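Local coordinates for protein pyruvate kinase 1 (Trypanosoma brucei brucei, PDB 4KCT) that transfers a phosphoryl group from phosphoenolpyruvate to ADP, yielding pyruvate and ATP, and also has an intrinsic decarboxylase activity, at residues V439-D444 with L462-K467; G449-K452 with K456-K459; V480-S485 with Y489-R494. All coordinates share one frame; numbering follows the deposited sequence.

Interaction 1. Residues V439-D444 with L462-K467; sequences VSVFYD and LDFAKK
Strand 439-442 packs against helix 462-467 with the two axes approaching to 10.0 Å and running at 126° to each other, and Val-439 and Val-441 meet Phe-464 between them. No hydrogen bond crosses this gap; the contact is apolar. Val-439 and Val-441, two residues apart on the strand, both point toward the helix; Ser-440 between them points away. Phe-464 points toward the strand, and with its CG anti to the backbone N (chi1 -179°) the ring extends to the valines. Its ring takes the two valines in different ways. Val-441 CG2 sits over the centre of one face, 3.3 Å from the Phe-464 ring centroid and 11° off the ring normal. This is a CH-pi contact. Val-439 comes to the edge instead, in the ring plane, with CG1 3.5 Å from Phe-464 CE2. The ring is thus held both from its face and at its rim. The pairing is helix-on-sheet packing in the C-terminal alpha/beta domain. Strand 438-442 is an outermost strand of its sheet within the chain, and it pairs in parallel with strand 419-423. Ile-420 of that strand also touches Phe-464 and Val-441, and Leu-460, one turn earlier in helix 455-467, also packs on Val-441.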
loop_
_atom_site.group_PDB
_atom_site.type_symbol
_atom_site.label_atom_id
_atom_site.label_comp_id
_atom_site.label_asym_id
_atom_site.label_seq_id
_atom_site.Cartn_x
_atom_site.Cartn_y
_atom_site.Cartn_z
ATOM N N VAL A 439 13.572 -29.688 3.601
ATOM C CA VAL A 439 13.686 -31.114 3.879
ATOM C C VAL A 439 14.760 -31.662 2.933
ATOM O O VAL A 439 14.684 -31.444 1.726
ATOM C CB VAL A 439 12.342 -31.835 3.604
ATOM C CG1 VAL A 439 12.480 -33.334 3.851
ATOM C CG2 VAL A 439 11.244 -31.262 4.503
ATOM N N SER A 440 15.788 -32.305 3.490
ATOM C CA SER A 440 16.982 -32.664 2.710
ATOM C C SER A 440 17.018 -34.116 2.281
ATOM O O SER A 440 16.522 -35.004 2.996
ATOM C CB SER A 440 18.237 -32.336 3.501
ATOM O OG SER A 440 18.367 -30.930 3.623
ATOM N N VAL A 441 17.556 -34.351 1.083
ATOM C CA VAL A 441 17.801 -35.697 0.590
ATOM C C VAL A 441 19.234 -35.757 0.117
ATOM O O VAL A 441 19.689 -34.870 -0.606
ATOM C CB VAL A 441 16.903 -36.043 -0.626
ATOM C CG1 VAL A 441 16.959 -37.539 -0.899
ATOM C CG2 VAL A 441 15.485 -35.622 -0.362
ATOM N N PHE A 442 19.941 -36.811 0.494
ATOM C CA PHE A 442 21.343 -36.927 0.150
ATOM C C PHE A 442 21.530 -37.623 -1.204
ATOM O O PHE A 442 21.005 -38.718 -1.427
ATOM C CB PHE A 442 22.066 -37.702 1.242
ATOM C CG PHE A 442 23.519 -37.955 0.950
ATOM C CD1 PHE A 442 24.394 -36.897 0.749
ATOM C CD2 PHE A 442 24.015 -39.260 0.907
ATOM C CE1 PHE A 442 25.756 -37.133 0.544
ATOM C CE2 PHE A 442 25.359 -39.503 0.710
ATOM C CZ PHE A 442 26.232 -38.440 0.506
ATOM N N TYR A 443 22.293 -36.996 -2.091
ATOM C CA TYR A 443 22.736 -37.632 -3.338
ATOM C C TYR A 443 24.187 -38.040 -3.204
ATOM O O TYR A 443 25.063 -37.191 -3.035
ATOM C CB TYR A 443 22.595 -36.672 -4.534
ATOM C CG TYR A 443 23.133 -37.260 -5.867
ATOM C CD1 TYR A 443 22.383 -38.196 -6.594
ATOM C CD2 TYR A 443 24.367 -36.872 -6.383
ATOM C CE1 TYR A 443 22.872 -38.771 -7.771
ATOM C CE2 TYR A 443 24.867 -37.439 -7.573
ATOM C CZ TYR A 443 24.083 -38.364 -8.274
ATOM O OH TYR A 443 24.527 -38.915 -9.453
ATOM N N ASP A 444 24.441 -39.344 -3.296
ATOM C CA ASP A 444 25.792 -39.873 -3.146
ATOM C C ASP A 444 26.556 -39.896 -4.477
ATOM O O ASP A 444 26.450 -40.851 -5.242
ATOM C CB ASP A 444 25.727 -41.277 -2.560
ATOM C CG ASP A 444 27.085 -41.775 -2.086
ATOM O OD1 ASP A 444 28.118 -41.299 -2.605
ATOM O OD2 ASP A 444 27.111 -42.607 -1.165
ATOM N N LEU A 462 12.375 -35.442 -7.003
ATOM C CA LEU A 462 10.963 -35.632 -7.387
ATOM C C LEU A 462 10.399 -36.971 -6.875
ATOM O O LEU A 462 9.235 -37.055 -6.461
ATOM C CB LEU A 462 10.808 -35.529 -8.909
ATOM C CG LEU A 462 11.064 -34.126 -9.503
ATOM C CD1 LEU A 462 10.931 -34.114 -11.030
ATOM C CD2 LEU A 462 10.179 -33.062 -8.867
ATOM N N ASP A 463 11.233 -38.000 -6.860
ATOM C CA ASP A 463 10.836 -39.296 -6.276
ATOM C C ASP A 463 10.615 -39.156 -4.787
ATOM O O ASP A 463 9.656 -39.707 -4.230
ATOM C CB ASP A 463 11.906 -40.353 -6.525
ATOM C CG ASP A 463 11.882 -40.890 -7.953
ATOM O OD1 ASP A 463 10.919 -40.594 -8.705
ATOM O OD2 ASP A 463 12.889 -41.489 -8.365
ATOM N N PHE A 464 11.485 -38.387 -4.143
ATOM C CA PHE A 464 11.340 -38.120 -2.725
ATOM C C PHE A 464 10.049 -37.368 -2.423
ATOM O O PHE A 464 9.319 -37.734 -1.506
ATOM C CB PHE A 464 12.565 -37.381 -2.189
ATOM C CG PHE A 464 12.507 -37.082 -0.726
ATOM C CD1 PHE A 464 12.980 -38.011 0.211
ATOM C CD2 PHE A 464 12.137 -35.816 -0.282
ATOM C CE1 PHE A 464 13.039 -37.692 1.570
ATOM C CE2 PHE A 464 12.174 -35.499 1.071
ATOM C CZ PHE A 464 12.616 -36.444 2.002
ATOM N N ALA A 465 9.740 -36.337 -3.209
ATOM C CA ALA A 465 8.475 -35.609 -3.026
ATOM C C ALA A 465 7.262 -36.545 -3.071
ATOM O O ALA A 465 6.295 -36.351 -2.330
ATOM C CB ALA A 465 8.318 -34.497 -4.074
ATOM N N LYS A 466 7.259 -37.465 -4.028
ATOM C CA LYS A 466 6.132 -38.413 -4.186
ATOM C C LYS A 466 6.068 -39.373 -3.002
ATOM O O LYS A 466 5.014 -39.571 -2.407
ATOM C CB LYS A 466 6.272 -39.216 -5.493
ATOM C CG LYS A 466 5.922 -38.436 -6.746
ATOM C CD LYS A 466 5.925 -39.327 -7.982
ATOM C CE LYS A 466 4.654 -40.141 -8.073
ATOM N NZ LYS A 466 4.604 -40.917 -9.343
ATOM N N LYS A 467 7.216 -39.949 -2.656
ATOM C CA LYS A 467 7.294 -40.934 -1.592
ATOM C C LYS A 467 6.904 -40.342 -0.236
ATOM O O LYS A 467 6.184 -40.963 0.540
ATOM C CB LYS A 467 8.702 -41.540 -1.541
ATOM C CG LYS A 467 9.051 -42.216 -0.225
ATOM C CD LYS A 467 9.653 -43.595 -0.446
ATOM C CE LYS A 467 10.073 -44.220 0.882
ATOM N NZ LYS A 467 9.683 -45.655 0.965
#

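Interaction 2. Residues G449-K452 with K456-K459; sequences GEDK and KRVK. With FDP (2,6-di-O-phosphono-beta-D-fructofuranose), chain F.
The guanidinium of Arg-457 is held by its edges: the carboxylate of Asp-451 lies at one, and a phosphate of the bound 2,6-di-O-phosphono-beta-D-fructofuranose, with P1 in the plane, at another. The carboxylate and guanidinium planes are 77° apart. In this effector pocket of the alpha/beta domain, the Asp-451 carboxylate accepts from backbone N-H groups of the first turn of helix 455-467. The loop 449-452 folds back onto that turn. Arg-457 grips Asp-451 side-on with two nitrogens. NE makes a salt bridge to Asp-451 OD2 at 2.8 Å, on the anti side of the carboxylate and nearly straight (167°). NH2 reaches the backbone O of Asp-451 from above the carbonyl plane. A bend at chi3 (-64°) brings the Arg-457 chain round to this position. Asp-451 OD1 accepts from Lys-456 N at 2.9 Å. OD2 takes a second bond from Arg-457 N, well above the carboxylate plane. Asp-451 is buried, and three N-H groups satisfy its two carboxylate oxygens. The bonds from NE and NH2 to Asp-451 hold the guanidinium in place with its other edge turned to the phosphate; the carboxylate probably offsets part of its charge. Lys-456 runs extended past Asp-451, and its NZ bonds to the backbone O of Ser-448. Lys-454 NZ and Ser-401 OG are among the other groups that bind the ligand. On the phosphate itself, Arg-457 NH1 donates to O2P of the ligand at 2.8 Å, and Arg-457 NH2 donates to O1P at 3.0 Å.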
loop_
_atom_site.group_PDB
_atom_site.type_symbol
_atom_site.label_atom_id
_atom_site.label_comp_id
_atom_site.label_asym_id
_atom_site.label_seq_id
_atom_site.Cartn_x
_atom_site.Cartn_y
_atom_site.Cartn_z
ATOM N N GLY A 449 27.554 -41.153 -9.536
ATOM C CA GLY A 449 28.103 -40.323 -10.620
ATOM C C GLY A 449 27.954 -38.818 -10.431
ATOM O O GLY A 449 27.147 -38.350 -9.615
ATOM N N GLU A 450 28.680 -38.053 -11.242
ATOM C CA GLU A 450 28.866 -36.623 -10.985
ATOM C C GLU A 450 27.620 -35.773 -11.292
ATOM O O GLU A 450 27.483 -34.638 -10.779
ATOM C CB GLU A 450 30.073 -36.092 -11.759
ATOM C CG GLU A 450 31.359 -36.086 -10.947
ATOM C CD GLU A 450 32.280 -34.946 -11.330
ATOM O OE1 GLU A 450 32.251 -34.524 -12.508
ATOM O OE2 GLU A 450 33.039 -34.475 -10.454
ATOM N N ASP A 451 26.769 -36.277 -12.187
ATOM C CA ASP A 451 25.469 -35.650 -12.465
ATOM C C ASP A 451 25.566 -34.192 -12.944
ATOM O O ASP A 451 24.764 -33.340 -12.527
ATOM C CB ASP A 451 24.549 -35.742 -11.237
ATOM C CG ASP A 451 23.104 -35.482 -11.583
ATOM O OD1 ASP A 451 22.677 -35.889 -12.698
ATOM O OD2 ASP A 451 22.416 -34.776 -10.802
ATOM N N LYS A 452 26.437 -33.943 -13.929
ATOM C CA LYS A 452 26.649 -32.588 -14.463
ATOM C C LYS A 452 25.374 -31.975 -15.016
ATOM O O LYS A 452 25.177 -30.759 -14.928
ATOM C CB LYS A 452 27.722 -32.590 -15.566
ATOM C CG LYS A 452 29.153 -32.558 -15.056
ATOM C CD LYS A 452 30.126 -32.347 -16.208
ATOM C CE LYS A 452 31.097 -31.208 -15.923
ATOM N NZ LYS A 452 32.520 -31.663 -15.955
ATOM N N LYS A 456 19.919 -36.773 -12.490
ATOM C CA LYS A 456 19.835 -37.782 -11.433
ATOM C C LYS A 456 19.363 -37.144 -10.130
ATOM O O LYS A 456 18.538 -37.703 -9.408
ATOM C CB LYS A 456 21.190 -38.474 -11.218
ATOM C CG LYS A 456 21.579 -39.407 -12.362
ATOM C CD LYS A 456 23.039 -39.818 -12.266
ATOM C CE LYS A 456 23.401 -40.797 -13.365
ATOM N NZ LYS A 456 24.720 -41.406 -13.057
ATOM N N ARG A 457 19.923 -35.988 -9.809
ATOM C CA ARG A 457 19.514 -35.309 -8.607
ATOM C C ARG A 457 18.080 -34.839 -8.653
ATOM O O ARG A 457 17.365 -34.926 -7.657
ATOM C CB ARG A 457 20.478 -34.171 -8.259
ATOM C CG ARG A 457 21.752 -34.692 -7.619
ATOM C CD ARG A 457 22.784 -33.596 -7.483
ATOM N NE ARG A 457 23.217 -33.082 -8.776
ATOM C CZ ARG A 457 23.878 -31.939 -8.918
ATOM N NH1 ARG A 457 24.064 -31.147 -7.853
ATOM N NH2 ARG A 457 24.335 -31.564 -10.117
ATOM N N VAL A 458 17.641 -34.340 -9.807
ATOM C CA VAL A 458 16.258 -33.899 -9.919
ATOM C C VAL A 458 15.310 -35.064 -9.773
ATOM O O VAL A 458 14.299 -34.960 -9.089
ATOM C CB VAL A 458 15.989 -33.129 -11.230
ATOM C CG1 VAL A 458 14.488 -32.954 -11.455
ATOM C CG2 VAL A 458 16.688 -31.764 -11.191
ATOM N N LYS A 459 15.626 -36.171 -10.436
ATOM C CA LYS A 459 14.850 -37.395 -10.266
ATOM C C LYS A 459 14.761 -37.839 -8.800
ATOM O O LYS A 459 13.685 -38.173 -8.320
ATOM C CB LYS A 459 15.402 -38.526 -11.149
ATOM C CG LYS A 459 14.647 -39.853 -11.029
ATOM C CD LYS A 459 15.036 -40.802 -12.165
ATOM C CE LYS A 459 14.711 -42.255 -11.832
ATOM N NZ LYS A 459 13.433 -42.398 -11.071
HETATM P P1 FDP F . 25.997 -28.259 -9.331
HETATM O O1P FDP F . 24.870 -28.646 -10.267
HETATM O O2P FDP F . 26.154 -29.243 -8.200
HETATM O O3P FDP F . 27.289 -27.845 -10.016
HETATM O O1 FDP F . 27.330 -25.179 -9.948
HETATM C C1 FDP F . 25.946 -25.248 -10.306
HETATM C C2 FDP F . 25.139 -25.610 -9.065
HETATM O O2 FDP F . 25.487 -26.921 -8.540
HETATM C C3 FDP F . 23.633 -25.526 -9.292
HETATM O O3 FDP F . 23.143 -26.635 -10.041
HETATM C C4 FDP F . 23.135 -25.564 -7.857
HETATM O O4 FDP F . 21.766 -25.144 -7.721
HETATM C C5 FDP F . 24.106 -24.600 -7.191
HETATM O O5 FDP F . 25.331 -24.642 -8.011
HETATM C C6 FDP F . 24.393 -25.022 -5.756
HETATM O O6 FDP F . 25.043 -23.930 -5.101
HETATM P P2 FDP F . 25.168 -23.945 -3.486
HETATM O O4P FDP F . 23.720 -23.826 -2.980
HETATM O O5P FDP F . 25.814 -25.264 -3.195
HETATM O O6P FDP F . 26.006 -22.732 -3.165
HETATM O O HOH W 1 26.545 -38.571 -13.096
#

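Interaction 3. Residues V480-S485 with Y489-R494; sequences VHADHS and YPNQTR. With FDP (2,6-di-O-phosphono-beta-D-fructofuranose), chain F.
His-481 and Gln-492 form a hydrogen-bonded antiparallel pair in the beta hairpin of strands 476-481 and 492-497. His-481 N donates to Gln-492 O at 3.2 Å; the return bond from Gln-492 N to His-481 O is weak. Val-480 and Thr-493 make the next, non-hydrogen-bonded pair. Their methyls lie side by side, and Val-480 CG1 also packs on Pro-490 CB at 3.7 Å. On the other face, the His-481 ring lies beside the Gln-492 side chain. Arg-494 NH2 meets the ring at its edge, in the ring plane, and donates to His-481 NE2 at 2.9 Å. The imidazole and guanidinium planes stand 72° apart. With chi1 51° the ring sits where His-481 ND1 can donate to Ala-482 O at 2.7 Å, also in the ring plane, which fixes the ring's rotation. Beyond the strands, Asn-491 ties down Asp-483 by two bonds. Its OD1 accepts from Asp-483 N in the carbonyl plane, and its ND2 donates to Asp-483 OD2 at 3.0 Å, from well above the carboxylate plane. Asp-483 OD1 accepts from Ser-485 N, an Asx turn, and from Val-486 N. Between the pair and the turn, Ala-482 N donates to O3 of the bound sugar bisphosphate at 3.0 Å. Further out, strand 492-494 pairs with a strand of the second subunit. Asp-483 OD2 forms a salt bridge with Arg-494 of the second subunit, and Arg-494 NH1 with Asp-483 of the second subunit. The bonds imply a ring with its proton on ND1 and NE2 left as acceptor, so His-481 is probably neutral next to Arg-494.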
loop_
_atom_site.group_PDB
_atom_site.type_symbol
_atom_site.label_atom_id
_atom_site.label_comp_id
_atom_site.label_asym_id
_atom_site.label_seq_id
_atom_site.Cartn_x
_atom_site.Cartn_y
_atom_site.Cartn_z
ATOM N N VAL A 480 14.766 -25.515 -8.959
ATOM C CA VAL A 480 15.786 -24.479 -9.062
ATOM C C VAL A 480 17.167 -25.153 -9.057
ATOM O O VAL A 480 17.495 -25.919 -8.134
ATOM C CB VAL A 480 15.702 -23.511 -7.864
ATOM C CG1 VAL A 480 16.879 -22.512 -7.884
ATOM C CG2 VAL A 480 14.338 -22.778 -7.856
ATOM N N HIS A 481 17.969 -24.866 -10.080
ATOM C CA HIS A 481 19.394 -25.258 -10.104
ATOM C C HIS A 481 20.070 -24.494 -11.215
ATOM O O HIS A 481 19.515 -23.508 -11.700
ATOM C CB HIS A 481 19.569 -26.782 -10.278
ATOM C CG HIS A 481 18.799 -27.371 -11.448
ATOM N ND1 HIS A 481 19.215 -27.249 -12.748
ATOM C CD2 HIS A 481 17.671 -28.193 -11.475
ATOM C CE1 HIS A 481 18.351 -27.916 -13.559
ATOM N NE2 HIS A 481 17.432 -28.520 -12.787
ATOM N N ALA A 482 21.264 -24.919 -11.648
ATOM C CA ALA A 482 21.918 -24.196 -12.770
ATOM C C ALA A 482 21.587 -24.854 -14.111
ATOM O O ALA A 482 21.105 -25.999 -14.147
ATOM C CB ALA A 482 23.416 -24.108 -12.572
ATOM N N ASP A 483 21.714 -24.091 -15.194
ATOM C CA ASP A 483 21.602 -24.673 -16.523
ATOM C C ASP A 483 22.876 -25.463 -16.808
ATOM O O ASP A 483 23.668 -25.746 -15.886
ATOM C CB ASP A 483 21.330 -23.598 -17.595
ATOM C CG ASP A 483 22.504 -22.617 -17.768
ATOM O OD1 ASP A 483 23.644 -22.956 -17.358
ATOM O OD2 ASP A 483 22.276 -21.494 -18.283
ATOM N N HIS A 484 23.011 -25.962 -18.020
ATOM C CA HIS A 484 24.080 -26.924 -18.282
ATOM C C HIS A 484 25.473 -26.362 -18.258
ATOM O O HIS A 484 26.416 -27.099 -18.084
ATOM C CB HIS A 484 23.819 -27.740 -19.538
ATOM C CG HIS A 484 22.717 -28.770 -19.366
ATOM N ND1 HIS A 484 22.294 -29.573 -20.379
ATOM C CD2 HIS A 484 21.906 -29.075 -18.256
ATOM C CE1 HIS A 484 21.253 -30.332 -19.951
ATOM N NE2 HIS A 484 21.017 -30.029 -18.654
ATOM N N SER A 485 25.623 -25.046 -18.277
ATOM C CA SER A 485 26.981 -24.504 -18.244
ATOM C C SER A 485 27.367 -23.617 -17.049
ATOM O O SER A 485 28.542 -23.515 -16.705
ATOM C CB SER A 485 27.367 -23.877 -19.583
ATOM O OG SER A 485 26.583 -22.763 -19.843
ATOM N N TYR A 489 26.376 -21.420 -8.638
ATOM C CA TYR A 489 25.107 -20.882 -8.158
ATOM C C TYR A 489 23.987 -21.311 -9.125
ATOM O O TYR A 489 24.266 -21.703 -10.260
ATOM C CB TYR A 489 25.163 -19.343 -8.045
ATOM C CG TYR A 489 25.364 -18.615 -9.364
ATOM C CD1 TYR A 489 26.655 -18.393 -9.882
ATOM C CD2 TYR A 489 24.268 -18.187 -10.121
ATOM C CE1 TYR A 489 26.837 -17.752 -11.113
ATOM C CE2 TYR A 489 24.444 -17.512 -11.333
ATOM C CZ TYR A 489 25.727 -17.315 -11.830
ATOM O OH TYR A 489 25.895 -16.708 -13.063
ATOM N N PRO A 490 22.718 -21.254 -8.672
ATOM C CA PRO A 490 21.609 -21.606 -9.579
ATOM C C PRO A 490 21.176 -20.379 -10.409
ATOM O O PRO A 490 20.956 -19.300 -9.855
ATOM C CB PRO A 490 20.482 -22.004 -8.611
ATOM C CG PRO A 490 20.720 -21.091 -7.406
ATOM C CD PRO A 490 22.256 -21.019 -7.285
ATOM N N ASN A 491 21.083 -20.538 -11.724
ATOM C CA ASN A 491 20.629 -19.430 -12.579
ATOM C C ASN A 491 19.317 -19.742 -13.286
ATOM O O ASN A 491 18.929 -19.028 -14.207
ATOM C CB ASN A 491 21.705 -19.066 -13.621
ATOM C CG ASN A 491 21.820 -20.100 -14.734
ATOM O OD1 ASN A 491 21.786 -21.311 -14.482
ATOM N ND2 ASN A 491 21.862 -19.621 -15.997
ATOM N N GLN A 492 18.644 -20.812 -12.870
ATOM C CA GLN A 492 17.528 -21.349 -13.655
ATOM C C GLN A 492 16.393 -21.768 -12.690
ATOM O O GLN A 492 16.659 -22.376 -11.663
ATOM C CB GLN A 492 18.008 -22.584 -14.448
ATOM C CG GLN A 492 16.892 -23.279 -15.227
ATOM C CD GLN A 492 17.396 -24.477 -16.002
ATOM O OE1 GLN A 492 17.156 -25.643 -15.625
ATOM N NE2 GLN A 492 18.093 -24.212 -17.079
ATOM N N THR A 493 15.140 -21.483 -13.063
ATOM C CA THR A 493 13.961 -22.059 -12.385
ATOM C C THR A 493 13.067 -22.656 -13.448
ATOM O O THR A 493 12.875 -22.039 -14.517
ATOM C CB THR A 493 13.087 -20.950 -11.743
ATOM O OG1 THR A 493 13.907 -19.950 -11.129
ATOM C CG2 THR A 493 12.116 -21.540 -10.705
ATOM N N ARG A 494 12.422 -23.776 -13.123
ATOM C CA ARG A 494 11.511 -24.482 -14.074
ATOM C C ARG A 494 10.260 -24.853 -13.283
ATOM O O ARG A 494 10.373 -25.258 -12.127
ATOM C CB ARG A 494 12.127 -25.806 -14.532
ATOM C CG ARG A 494 13.359 -25.686 -15.392
ATOM C CD ARG A 494 13.737 -27.042 -15.919
ATOM N NE ARG A 494 14.440 -27.870 -14.944
ATOM C CZ ARG A 494 14.511 -29.194 -15.047
ATOM N NH1 ARG A 494 13.895 -29.810 -16.056
ATOM N NH2 ARG A 494 15.271 -29.886 -14.226
HETATM P P1 FDP F . 25.997 -28.259 -9.331
HETATM O O1P FDP F . 24.870 -28.646 -10.267
HETATM O O2P FDP F . 26.154 -29.243 -8.200
HETATM O O3P FDP F . 27.289 -27.845 -10.016
HETATM O O1 FDP F . 27.330 -25.179 -9.948
HETATM C C1 FDP F . 25.946 -25.248 -10.306
HETATM C C2 FDP F . 25.139 -25.610 -9.065
HETATM O O2 FDP F . 25.487 -26.921 -8.540
HETATM C C3 FDP F . 23.633 -25.526 -9.292
HETATM O O3 FDP F . 23.143 -26.635 -10.041
HETATM C C4 FDP F . 23.135 -25.564 -7.857
HETATM O O4 FDP F . 21.766 -25.144 -7.721
HETATM C C5 FDP F . 24.106 -24.600 -7.191
HETATM O O5 FDP F . 25.331 -24.642 -8.011
HETATM C C6 FDP F . 24.393 -25.022 -5.756
HETATM O O6 FDP F . 25.043 -23.930 -5.101
HETATM P P2 FDP F . 25.168 -23.945 -3.486
HETATM O O4P FDP F . 23.720 -23.826 -2.980
HETATM O O5P FDP F . 25.814 -25.264 -3.195
HETATM O O6P FDP F . 26.006 -22.732 -3.165
#

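All three contacts belong to the alpha/beta domain. Interactions 1 and 2 share helix 455-467, and their centres are about 12 Å apart. Tyr-443 joins them: its OH lies 2.7 Å from Gly-449 O, a probable hydrogen bond, and its ring packs on Arg-457. Interactions 2 and 3, with centres about 13 Å apart, both bind the same sugar bisphosphate, one at a phosphate and the other at the sugar. They touch where Val-458 CG2 packs 3.7 Å from His-481 NE2. Interactions 1 and 3 do not touch, their nearest atoms being about 7 Å apart, but reach opposite ends of the same sheet of this chain. The pyruvate site lies in the separate barrel domain, so this pocket is distinct from the active site.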